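Long-range contacts in diol-dehydratase (Roseburia inulinivorans, PDB 5I2A), which is a glycyl radical enzyme that dehydrates 1,2-propanediol without vitamin B12: residues D5-A10 against L307-A312; Y311-I316 against S364-T369; I475-T480 against R497-Y502; Y502-M507 against Y672-P677. All coordinates share one frame; numbering follows the deposited sequence. Where two conformers were deposited one is given.

Contact 1 (D5-A10 against L307-A312); sequences DSTPIA and LTREYA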
# COMPACT_ATOMS: atom_id res chain seq x y z
N ASP A 5 -50.04 -17.49 0.00
CA ASP A 5 -51.25 -17.09 -0.71
C ASP A 5 -50.88 -16.35 -2.00
O ASP A 5 -50.58 -15.16 -1.97
CB ASP A 5 -52.14 -16.22 0.18
CG ASP A 5 -53.39 -15.70 -0.53
OD1 ASP A 5 -53.70 -16.14 -1.66
OD2 ASP A 5 -54.08 -14.84 0.06
N SER A 6 -50.95 -17.06 -3.12
CA SER A 6 -50.45 -16.55 -4.39
C SER A 6 -51.38 -15.57 -5.14
O SER A 6 -51.04 -15.13 -6.24
CB SER A 6 -50.12 -17.72 -5.33
OG SER A 6 -51.28 -18.42 -5.72
N THR A 7 -52.53 -15.23 -4.56
CA THR A 7 -53.41 -14.27 -5.23
C THR A 7 -52.70 -12.91 -5.28
O THR A 7 -52.16 -12.45 -4.28
CB THR A 7 -54.78 -14.13 -4.52
OG1 THR A 7 -54.61 -13.50 -3.25
CG2 THR A 7 -55.44 -15.48 -4.32
N PRO A 8 -52.69 -12.28 -6.47
CA PRO A 8 -52.07 -10.97 -6.66
C PRO A 8 -52.73 -9.89 -5.81
O PRO A 8 -53.96 -9.83 -5.75
CB PRO A 8 -52.27 -10.68 -8.15
CG PRO A 8 -52.42 -12.03 -8.77
CD PRO A 8 -53.12 -12.88 -7.74
N ILE A 9 -51.92 -9.05 -5.17
CA ILE A 9 -52.41 -7.98 -4.31
C ILE A 9 -52.61 -6.70 -5.14
O ILE A 9 -51.88 -6.46 -6.09
CB ILE A 9 -51.43 -7.73 -3.15
CG1 ILE A 9 -51.33 -8.99 -2.29
CG2 ILE A 9 -51.86 -6.57 -2.30
CD1 ILE A 9 -50.15 -9.00 -1.36
N ALA A 10 -53.63 -5.91 -4.80
CA ALA A 10 -53.99 -4.75 -5.61
C ALA A 10 -52.88 -3.71 -5.63
O ALA A 10 -52.04 -3.64 -4.73
CB ALA A 10 -55.29 -4.12 -5.09
N LEU A 307 -50.05 -5.08 10.02
CA LEU A 307 -49.71 -4.89 8.61
C LEU A 307 -50.71 -5.61 7.72
O LEU A 307 -51.04 -6.75 7.99
CB LEU A 307 -48.29 -5.39 8.33
CG LEU A 307 -47.80 -5.42 6.88
CD1 LEU A 307 -47.56 -4.02 6.35
CD2 LEU A 307 -46.53 -6.26 6.75
N THR A 308 -51.17 -4.96 6.66
CA THR A 308 -51.99 -5.66 5.67
C THR A 308 -51.16 -6.09 4.47
O THR A 308 -50.10 -5.51 4.19
CB THR A 308 -53.14 -4.78 5.15
OG1 THR A 308 -52.60 -3.60 4.54
CG2 THR A 308 -54.07 -4.37 6.29
N ARG A 309 -51.66 -7.09 3.74
CA ARG A 309 -51.04 -7.49 2.49
C ARG A 309 -50.98 -6.31 1.52
O ARG A 309 -50.00 -6.13 0.78
CB ARG A 309 -51.78 -8.66 1.88
CG ARG A 309 -51.52 -9.98 2.60
CD ARG A 309 -52.40 -11.10 2.08
NE ARG A 309 -51.71 -11.94 1.10
CZ ARG A 309 -52.09 -12.03 -0.17
NH1 ARG A 309 -53.13 -11.33 -0.58
NH2 ARG A 309 -51.43 -12.81 -1.02
N GLU A 310 -52.02 -5.49 1.53
CA GLU A 310 -52.10 -4.38 0.59
C GLU A 310 -51.01 -3.35 0.85
O GLU A 310 -50.42 -2.82 -0.09
CB GLU A 310 -53.49 -3.72 0.64
CG GLU A 310 -54.61 -4.51 -0.03
CD GLU A 310 -54.91 -5.80 0.70
OE1 GLU A 310 -55.13 -6.83 0.03
OE2 GLU A 310 -54.91 -5.79 1.94
N TYR A 311 -50.76 -3.05 2.11
CA TYR A 311 -49.77 -2.04 2.45
C TYR A 311 -48.36 -2.58 2.23
O TYR A 311 -47.47 -1.85 1.79
CB TYR A 311 -49.92 -1.57 3.89
CG TYR A 311 -49.03 -0.39 4.22
CD1 TYR A 311 -49.16 0.81 3.52
CD2 TYR A 311 -48.06 -0.47 5.21
CE1 TYR A 311 -48.36 1.90 3.81
CE2 TYR A 311 -47.26 0.62 5.51
CZ TYR A 311 -47.41 1.79 4.80
OH TYR A 311 -46.60 2.86 5.08
N ALA A 312 -48.18 -3.86 2.53
CA ALA A 312 -46.91 -4.53 2.26
C ALA A 312 -46.58 -4.48 0.77
O ALA A 312 -45.44 -4.19 0.41
CB ALA A 312 -46.96 -5.97 2.74
O HOH W 1 -50.89 -2.17 -2.80
O HOH W 2 -55.49 -7.00 -2.60

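Contact 2 (Y311-I316 against S364-T369); sequences YAQELI and SFMCIT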
# COMPACT_ATOMS: atom_id res chain seq x y z
N TYR A 311 -50.76 -3.05 2.11
CA TYR A 311 -49.77 -2.04 2.45
C TYR A 311 -48.36 -2.58 2.23
O TYR A 311 -47.47 -1.85 1.79
CB TYR A 311 -49.92 -1.57 3.89
CG TYR A 311 -49.03 -0.39 4.22
CD1 TYR A 311 -49.16 0.81 3.52
CD2 TYR A 311 -48.06 -0.47 5.21
CE1 TYR A 311 -48.36 1.90 3.81
CE2 TYR A 311 -47.26 0.62 5.51
CZ TYR A 311 -47.41 1.79 4.80
OH TYR A 311 -46.60 2.86 5.08
N ALA A 312 -48.18 -3.86 2.53
CA ALA A 312 -46.91 -4.53 2.26
C ALA A 312 -46.58 -4.48 0.77
O ALA A 312 -45.44 -4.19 0.41
CB ALA A 312 -46.96 -5.97 2.74
N GLN A 313 -47.57 -4.74 -0.08
CA GLN A 313 -47.38 -4.69 -1.52
C GLN A 313 -47.04 -3.27 -1.94
O GLN A 313 -46.19 -3.05 -2.80
CB GLN A 313 -48.62 -5.17 -2.28
CG GLN A 313 -48.41 -5.27 -3.79
CD GLN A 313 -47.44 -6.39 -4.17
OE1 GLN A 313 -47.66 -7.56 -3.85
NE2 GLN A 313 -46.36 -6.03 -4.85
N GLU A 314 -47.72 -2.30 -1.34
CA GLU A 314 -47.48 -0.91 -1.67
C GLU A 314 -46.04 -0.51 -1.32
O GLU A 314 -45.38 0.19 -2.09
CB GLU A 314 -48.47 0.01 -0.95
CG GLU A 314 -48.40 1.46 -1.46
CD GLU A 314 -49.43 2.37 -0.80
OE1 GLU A 314 -49.91 2.03 0.29
OE2 GLU A 314 -49.75 3.42 -1.37
N LEU A 315 -45.57 -0.97 -0.17
CA LEU A 315 -44.19 -0.69 0.26
C LEU A 315 -43.18 -1.30 -0.72
O LEU A 315 -42.22 -0.65 -1.11
CB LEU A 315 -43.95 -1.21 1.67
CG LEU A 315 -44.61 -0.45 2.82
CD1 LEU A 315 -44.52 -1.24 4.12
CD2 LEU A 315 -44.01 0.94 3.01
N ILE A 316 -43.40 -2.55 -1.10
CA ILE A 316 -42.51 -3.23 -2.03
C ILE A 316 -42.53 -2.52 -3.39
O ILE A 316 -41.47 -2.29 -3.99
CB ILE A 316 -42.90 -4.70 -2.18
CG1 ILE A 316 -42.69 -5.44 -0.85
CG2 ILE A 316 -42.08 -5.35 -3.28
CD1 ILE A 316 -43.19 -6.88 -0.85
N SER A 364 -42.16 -14.00 -2.18
CA SER A 364 -41.74 -14.50 -3.50
C SER A 364 -42.75 -14.05 -4.58
O SER A 364 -42.36 -13.52 -5.63
CB SER A 364 -41.61 -16.03 -3.51
OG SER A 364 -40.86 -16.51 -2.41
N PHE A 365 -44.04 -14.25 -4.32
CA PHE A 365 -45.08 -13.82 -5.26
C PHE A 365 -45.19 -12.30 -5.32
O PHE A 365 -45.38 -11.73 -6.38
CB PHE A 365 -46.44 -14.44 -4.89
CG PHE A 365 -46.47 -15.94 -5.04
CD1 PHE A 365 -46.80 -16.53 -6.24
CD2 PHE A 365 -46.16 -16.75 -3.97
CE1 PHE A 365 -46.82 -17.90 -6.37
CE2 PHE A 365 -46.18 -18.13 -4.10
CZ PHE A 365 -46.50 -18.70 -5.30
N MET A 366 -45.06 -11.64 -4.17
CA MET A 366 -45.26 -10.19 -4.13
C MET A 366 -44.16 -9.43 -4.88
O MET A 366 -44.42 -8.36 -5.42
CB MET A 366 -45.38 -9.72 -2.69
CG MET A 366 -46.68 -10.25 -2.03
SD MET A 366 -46.73 -10.16 -0.23
CE MET A 366 -46.72 -8.39 -0.06
N CYS A 367 -42.96 -10.01 -4.94
CA CYS A 367 -41.87 -9.42 -5.72
C CYS A 367 -42.19 -9.48 -7.22
O CYS A 367 -41.96 -8.53 -7.95
CB CYS A 367 -40.55 -10.13 -5.42
SG CYS A 367 -39.92 -9.81 -3.75
N ILE A 368 -42.75 -10.59 -7.66
CA ILE A 368 -43.18 -10.71 -9.04
C ILE A 368 -44.30 -9.70 -9.36
O ILE A 368 -44.30 -9.05 -10.40
CB ILE A 368 -43.65 -12.14 -9.35
CG1 ILE A 368 -42.49 -13.13 -9.21
CG2 ILE A 368 -44.25 -12.22 -10.74
CD1 ILE A 368 -42.89 -14.58 -9.39
N THR A 369 -45.23 -9.54 -8.43
CA THR A 369 -46.34 -8.61 -8.60
C THR A 369 -45.80 -7.18 -8.69
O THR A 369 -46.28 -6.37 -9.49
CB THR A 369 -47.36 -8.72 -7.45
OG1 THR A 369 -48.01 -10.00 -7.50
CG2 THR A 369 -48.43 -7.63 -7.55
O HOH W 3 -49.16 -9.69 -4.98

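Contact 3 (I475-T480 against R497-Y502); sequences IASIQT and RKQMLY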
# COMPACT_ATOMS: atom_id res chain seq x y z
N ILE A 475 1.95 -4.94 -36.03
CA ILE A 475 1.90 -6.09 -35.14
C ILE A 475 0.93 -5.80 -33.99
O ILE A 475 1.04 -4.77 -33.33
CB ILE A 475 3.29 -6.44 -34.58
CG1 ILE A 475 4.19 -6.96 -35.71
CG2 ILE A 475 3.19 -7.50 -33.48
CD1 ILE A 475 5.45 -7.63 -35.23
N ALA A 476 -0.05 -6.68 -33.80
CA ALA A 476 -1.08 -6.46 -32.80
C ALA A 476 -1.22 -7.63 -31.83
O ALA A 476 -1.95 -7.55 -30.85
CB ALA A 476 -2.41 -6.19 -33.46
N SER A 477 -0.53 -8.72 -32.14
CA SER A 477 -0.58 -9.95 -31.36
C SER A 477 0.60 -10.84 -31.74
O SER A 477 1.45 -10.42 -32.53
CB SER A 477 -1.91 -10.68 -31.59
OG SER A 477 -2.07 -11.75 -30.67
N ILE A 478 0.66 -12.05 -31.20
CA ILE A 478 1.72 -12.98 -31.57
C ILE A 478 1.56 -13.45 -33.02
O ILE A 478 0.46 -13.43 -33.57
CB ILE A 478 1.75 -14.22 -30.66
CG1 ILE A 478 0.37 -14.87 -30.58
CG2 ILE A 478 2.23 -13.84 -29.28
CD1 ILE A 478 0.35 -16.18 -29.82
N GLN A 479 2.68 -13.86 -33.62
CA GLN A 479 2.69 -14.42 -34.98
C GLN A 479 2.56 -15.93 -34.92
O GLN A 479 3.49 -16.63 -34.57
CB GLN A 479 3.98 -14.04 -35.73
CG GLN A 479 3.98 -12.65 -36.33
CD GLN A 479 3.68 -11.58 -35.30
OE1 GLN A 479 4.50 -11.31 -34.42
NE2 GLN A 479 2.48 -11.00 -35.37
N THR A 480 1.39 -16.46 -35.26
CA THR A 480 1.14 -17.88 -35.22
C THR A 480 1.37 -18.55 -36.58
O THR A 480 1.17 -19.75 -36.72
CB THR A 480 -0.31 -18.17 -34.77
OG1 THR A 480 -1.19 -17.21 -35.36
CG2 THR A 480 -0.43 -18.11 -33.26
N ARG A 497 -6.05 -21.36 -30.71
CA ARG A 497 -5.88 -21.60 -29.27
C ARG A 497 -4.79 -20.69 -28.71
O ARG A 497 -4.95 -20.09 -27.64
CB ARG A 497 -5.55 -23.07 -28.98
CG ARG A 497 -5.60 -23.44 -27.50
CD ARG A 497 -5.03 -24.83 -27.22
NE ARG A 497 -3.61 -24.90 -27.54
CZ ARG A 497 -2.64 -24.49 -26.72
NH1 ARG A 497 -2.93 -23.98 -25.54
NH2 ARG A 497 -1.37 -24.59 -27.10
N LYS A 498 -3.70 -20.54 -29.45
CA LYS A 498 -2.57 -19.74 -28.98
C LYS A 498 -2.87 -18.24 -29.02
O LYS A 498 -2.47 -17.51 -28.12
CB LYS A 498 -1.30 -20.03 -29.80
CG LYS A 498 -0.68 -21.42 -29.59
CD LYS A 498 0.39 -21.65 -30.66
CE LYS A 498 1.01 -23.03 -30.61
NZ LYS A 498 1.83 -23.32 -31.83
N GLN A 499 -3.54 -17.78 -30.07
CA GLN A 499 -3.97 -16.38 -30.12
C GLN A 499 -4.87 -16.07 -28.92
O GLN A 499 -4.80 -15.00 -28.34
CB GLN A 499 -4.71 -16.07 -31.42
CG GLN A 499 -3.84 -16.02 -32.65
CD GLN A 499 -2.92 -14.82 -32.66
OE1 GLN A 499 -3.08 -13.90 -31.85
NE2 GLN A 499 -1.97 -14.82 -33.56
N MET A 500 -5.72 -17.03 -28.57
CA MET A 500 -6.63 -16.86 -27.45
C MET A 500 -5.84 -16.77 -26.14
O MET A 500 -6.03 -15.85 -25.37
CB MET A 500 -7.64 -18.00 -27.39
CG MET A 500 -8.69 -17.91 -28.49
SD MET A 500 -9.95 -16.67 -28.12
CE MET A 500 -10.92 -17.54 -26.91
N LEU A 501 -4.94 -17.73 -25.93
CA LEU A 501 -4.18 -17.82 -24.68
C LEU A 501 -3.35 -16.57 -24.45
O LEU A 501 -3.34 -16.01 -23.36
CB LEU A 501 -3.29 -19.06 -24.67
CG LEU A 501 -2.56 -19.36 -23.36
CD1 LEU A 501 -3.52 -19.46 -22.19
CD2 LEU A 501 -1.72 -20.62 -23.49
N TYR A 502 -2.65 -16.11 -25.49
CA TYR A 502 -1.84 -14.90 -25.38
C TYR A 502 -2.66 -13.70 -24.92
O TYR A 502 -2.27 -12.98 -23.99
CB TYR A 502 -1.17 -14.59 -26.72
CG TYR A 502 -0.29 -13.35 -26.68
CD1 TYR A 502 0.95 -13.39 -26.06
CD2 TYR A 502 -0.70 -12.16 -27.25
CE1 TYR A 502 1.76 -12.27 -26.04
CE2 TYR A 502 0.10 -11.03 -27.23
CZ TYR A 502 1.33 -11.10 -26.62
OH TYR A 502 2.14 -9.99 -26.59

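Contact 4 (Y502-M507 against Y672-P677); sequences YNIELM and YFYTRP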
# COMPACT_ATOMS: atom_id res chain seq x y z
N TYR A 502 -2.65 -16.11 -25.49
CA TYR A 502 -1.84 -14.90 -25.38
C TYR A 502 -2.66 -13.70 -24.92
O TYR A 502 -2.27 -12.98 -23.99
CB TYR A 502 -1.17 -14.59 -26.72
CG TYR A 502 -0.29 -13.35 -26.68
CD1 TYR A 502 0.95 -13.39 -26.06
CD2 TYR A 502 -0.70 -12.16 -27.25
CE1 TYR A 502 1.76 -12.27 -26.04
CE2 TYR A 502 0.10 -11.03 -27.23
CZ TYR A 502 1.33 -11.10 -26.62
OH TYR A 502 2.14 -9.99 -26.59
N ASN A 503 -3.80 -13.48 -25.57
CA ASN A 503 -4.60 -12.31 -25.27
C ASN A 503 -5.41 -12.43 -23.99
O ASN A 503 -5.68 -11.44 -23.33
CB ASN A 503 -5.50 -12.00 -26.47
CG ASN A 503 -4.72 -11.31 -27.56
OD1 ASN A 503 -4.38 -10.13 -27.42
ND2 ASN A 503 -4.39 -12.04 -28.62
N ILE A 504 -5.77 -13.65 -23.61
CA ILE A 504 -6.40 -13.87 -22.32
C ILE A 504 -5.46 -13.45 -21.19
O ILE A 504 -5.87 -12.81 -20.23
CB ILE A 504 -6.82 -15.34 -22.13
CG1 ILE A 504 -8.05 -15.63 -22.99
CG2 ILE A 504 -7.12 -15.64 -20.66
CD1 ILE A 504 -8.31 -17.13 -23.14
N GLU A 505 -4.19 -13.82 -21.30
CA GLU A 505 -3.25 -13.50 -20.24
C GLU A 505 -3.02 -11.99 -20.11
O GLU A 505 -2.84 -11.47 -19.00
CB GLU A 505 -1.91 -14.22 -20.47
CG GLU A 505 -0.92 -13.95 -19.35
CD GLU A 505 0.26 -14.93 -19.31
OE1 GLU A 505 0.44 -15.69 -20.28
OE2 GLU A 505 0.99 -14.93 -18.29
N LEU A 506 -3.05 -11.28 -21.23
CA LEU A 506 -2.99 -9.82 -21.21
C LEU A 506 -4.22 -9.21 -20.51
O LEU A 506 -4.11 -8.18 -19.84
CB LEU A 506 -2.85 -9.27 -22.63
CG LEU A 506 -1.54 -9.65 -23.33
CD1 LEU A 506 -1.44 -8.98 -24.70
CD2 LEU A 506 -0.35 -9.26 -22.46
N MET A 507 -5.38 -9.81 -20.71
CA MET A 507 -6.59 -9.36 -20.04
C MET A 507 -6.44 -9.54 -18.53
O MET A 507 -6.84 -8.68 -17.76
CB MET A 507 -7.83 -10.12 -20.54
CG MET A 507 -9.12 -9.70 -19.85
SD MET A 507 -10.59 -10.49 -20.50
CE MET A 507 -10.27 -12.23 -20.28
N TYR A 672 -13.96 -23.84 -24.56
CA TYR A 672 -12.89 -24.28 -23.68
C TYR A 672 -11.59 -23.50 -23.88
O TYR A 672 -10.83 -23.33 -22.94
CB TYR A 672 -12.61 -25.77 -23.86
CG TYR A 672 -13.44 -26.69 -23.01
CD1 TYR A 672 -13.71 -26.41 -21.67
CD2 TYR A 672 -13.96 -27.87 -23.54
CE1 TYR A 672 -14.46 -27.27 -20.89
CE2 TYR A 672 -14.73 -28.73 -22.77
CZ TYR A 672 -14.97 -28.44 -21.46
OH TYR A 672 -15.73 -29.31 -20.71
N PHE A 673 -11.33 -23.02 -25.10
CA PHE A 673 -10.14 -22.20 -25.36
C PHE A 673 -10.18 -20.90 -24.55
O PHE A 673 -9.15 -20.21 -24.39
CB PHE A 673 -9.99 -21.88 -26.86
CG PHE A 673 -9.52 -23.04 -27.69
CD1 PHE A 673 -9.19 -24.25 -27.09
CD2 PHE A 673 -9.40 -22.92 -29.06
CE1 PHE A 673 -8.73 -25.33 -27.86
CE2 PHE A 673 -8.94 -23.98 -29.83
CZ PHE A 673 -8.62 -25.19 -29.23
N TYR A 674 -11.37 -20.54 -24.07
CA TYR A 674 -11.53 -19.36 -23.24
C TYR A 674 -11.69 -19.74 -21.76
O TYR A 674 -11.02 -19.18 -20.91
CB TYR A 674 -12.74 -18.53 -23.69
CG TYR A 674 -12.96 -17.27 -22.89
CD1 TYR A 674 -12.16 -16.15 -23.08
CD2 TYR A 674 -13.98 -17.18 -21.95
CE1 TYR A 674 -12.36 -14.99 -22.35
CE2 TYR A 674 -14.20 -16.01 -21.22
CZ TYR A 674 -13.38 -14.93 -21.42
OH TYR A 674 -13.58 -13.78 -20.70
N THR A 675 -12.55 -20.72 -21.48
CA THR A 675 -12.90 -21.02 -20.09
C THR A 675 -11.85 -21.83 -19.33
O THR A 675 -11.72 -21.68 -18.14
CB THR A 675 -14.25 -21.77 -20.01
OG1 THR A 675 -14.17 -22.99 -20.75
CG2 THR A 675 -15.39 -20.90 -20.57
N ARG A 676 -11.11 -22.70 -20.01
CA ARG A 676 -10.13 -23.51 -19.31
C ARG A 676 -8.88 -22.73 -18.91
O ARG A 676 -8.44 -22.86 -17.77
CB ARG A 676 -9.75 -24.74 -20.13
CG ARG A 676 -10.11 -26.01 -19.42
CD ARG A 676 -9.85 -27.23 -20.26
NE ARG A 676 -10.88 -28.23 -20.01
CZ ARG A 676 -11.35 -29.05 -20.95
NH1 ARG A 676 -10.86 -28.99 -22.18
NH2 ARG A 676 -12.28 -29.93 -20.64
N PRO A 677 -8.31 -21.94 -19.83
CA PRO A 677 -7.16 -21.16 -19.36
C PRO A 677 -7.51 -20.22 -18.21
O PRO A 677 -6.74 -20.08 -17.26
CB PRO A 677 -6.74 -20.37 -20.61
CG PRO A 677 -7.19 -21.22 -21.75
CD PRO A 677 -8.51 -21.80 -21.28

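Contact 1 (D5-A10 against L307-A312)
R309, in the first turn of helix 309-323, reaches into a bend formed by D5, T7 and I9; its side chain meets I9 first, and D5 and T7 towards its tip. R309 CB lies 3.6 Å from I9 CD1. The chain then bends at chi3 (98°), turning the guanidinium between I9 and D5. I9 covers one face, CD1 over the centre and I9 CG1 3.4 Å from R309 NH1. Across the opposite face lies the D5 carboxylate, stacked with its plane 12° from that of the guanidinium. The salt bridge from D5 OD2 to R309 NH2, at 3.5 Å, is therefore of charge alone, with no N-H aimed at the oxygen. R309 NH2 gives a weak bond of 3.4 Å to T7 O, in the guanidinium plane, and D5 O is 2.7 Å from R309 NH2. Arginine suits this place because its flat cation can accept a hydrocarbon and an anion on its two faces and a carbonyl oxygen at its edge. D5 itself is steadied by an Asx turn, T7 N bonding to D5 OD1, and T7 OG1 adds a second bond from the same face. Beyond I9, one water joins A10 O to E310 O, and another joins A10 N to E310 OE1. The loop lies over the start of helix 309-323, with Y298 of helix 295-303 touching R309, and helix 362-374 touching I9 and S6.

Contact 2 (Y311-I316 against S364-T369)
Q313 and M366 run past each other in opposite directions where helices 309-323 and 362-374 cross at -54°, their local axes 9.7 Å apart. The Q313 NE2 donates to M366 O at 3.1 Å. This bond is nearly straight (170°) and lies in the amide plane, although it is tilted from that of the carbonyl. On the other side of the amide, Q313 OE1 comes within 3.3 Å of M366 CB. An amide fits here because it can serve a helix carbonyl while its flat body rests on the T369 methyl, Q313 CD being 3.7 Å from T369 CG2. Beside it the flexible M366 chain, bent at its last torsion, places M366 CE 3.7 Å from A312 CB and 3.9 Å from I316 CD1; the small alanine lets the methyl approach the helix closely.

A second shell fixes the amide's rotation. D317 OD1, one turn on, accepts from NE2 as well, and a water donates to OE1 and also bonds T369 OG1, which also bonds to R396. Farther out, F262 of helix 262-279 backs A312 and I316, I9 of the N-terminal loop covers M366 and Q313, and helix 391-402 packs behind S364, F365 and I368.

Contact 3 (I475-T480 against R497-Y502)
S477, I478 and T480 meet Q499 and Y502 where the loop after strand 474-475 folds back on helix 489-521, which follows it, held by the Q499 amide and a CH-pi contact. The tight part centres on the Q499 side chain, folded back at chi2 (-70°) to bring its amide to the loop. S477 OG donates to Q499 OE1 at 2.7 Å, in the carbonyl plane of the amide, and Q499 NE2 returns a bond of 2.8 Å to I478 O, which it meets from above that carbonyl's plane. With one acceptor and two N-H groups on a single flat end, glutamine can answer both a hydroxyl and a backbone oxygen of a loop that has no regular strand or helix here. The small serine suits the close approach, and its OG also meets N503 ND2 on the next turn. P461, M464 and V465 of helix 459-467 pack on Q499, and in this buried setting S477 OG and the amide bond to each other.

Toward the far end of the loop the contact slackens. T480 CG2 comes no nearer than 4.1 Å to K498 CB, and the long lysine chain runs on, extended and exposed, with a weak, long ion pair to E494. T480 is deposited in two conformers, which makes the 3.1 Å bond from Q499 NE2 to T480 OG1 doubtful. I478, partly exposed, bridges the two zones: I478 CD1 lies 3.6 Å from K498 O, and its branched methyl turns to the tyrosine. There I478 CG2 stands 3.5 Å from the centroid of the Y502 ring, only 13° off the ring normal.

Contact 4 (Y502-M507 against Y672-P677)
I504 and Y674 carry this contact, the isoleucine meeting the tyrosine obliquely where helices 489-521 and 661-678 pass at -44° with local axes 10.5 Å apart. With CD1 anti to CA (chi2 165°) the I504 chain runs straight out, and its end sits against F673, Y674 and P677. I504 CD1 lies 3.4 Å from F673 O, 4.0 Å from Y674 CD1 and 4.4 Å from P677 CB. The proline has no N-H to offer F673 O on the turn before, and the helix is kinked here; the isoleucine methyl covers that oxygen. A slim, branched aliphatic chain suits such a site, packing against ring and backbone without needing a polar partner.

M507, one turn further along, crosses the tyrosine at about a right angle. M507 CE, turned back at the last torsion, is 4.0 Å from Y674 CE1 and 3.7 Å from Y674 OH. The hydroxyl has its own bond to P553 O of strand 548-556, so tyrosine gives the interface an apolar flank and still anchors its end to the sheet. The ring also meets F456 of strand 454-457, and F456 touches I504 and M507 as well. On another side of helix 489-521, E505 bonds to G196 N of the second subunit. Two helices packed through aliphatic and aromatic side chains over parallel strands 454-457 and 548-556 are consistent with the alpha/beta core of the pyruvate formate-lyase-like fold.

Overall arrangement
From the N terminus, contact 1 closes the longest span, nearly 300 residues, bringing the opening loop onto helix 309-323. Contact 2 starts on the residues where contact 1 ends, Y311 and A312, and adds helix 362-374 after a much shorter loop. The two touch through I9, which meets both Q313 and M366, so loop and helices form one cluster. Contacts 3 and 4 follow on the opposite side of the chain's centre, about 43 to 58 Å away between centres. Contact 3 closes a short loop of 17 residues, folding 475-480 onto helix 489-521; contact 4, through shared Y502, closes about 165 residues to helix 661-678. No contact nests in or crosses another.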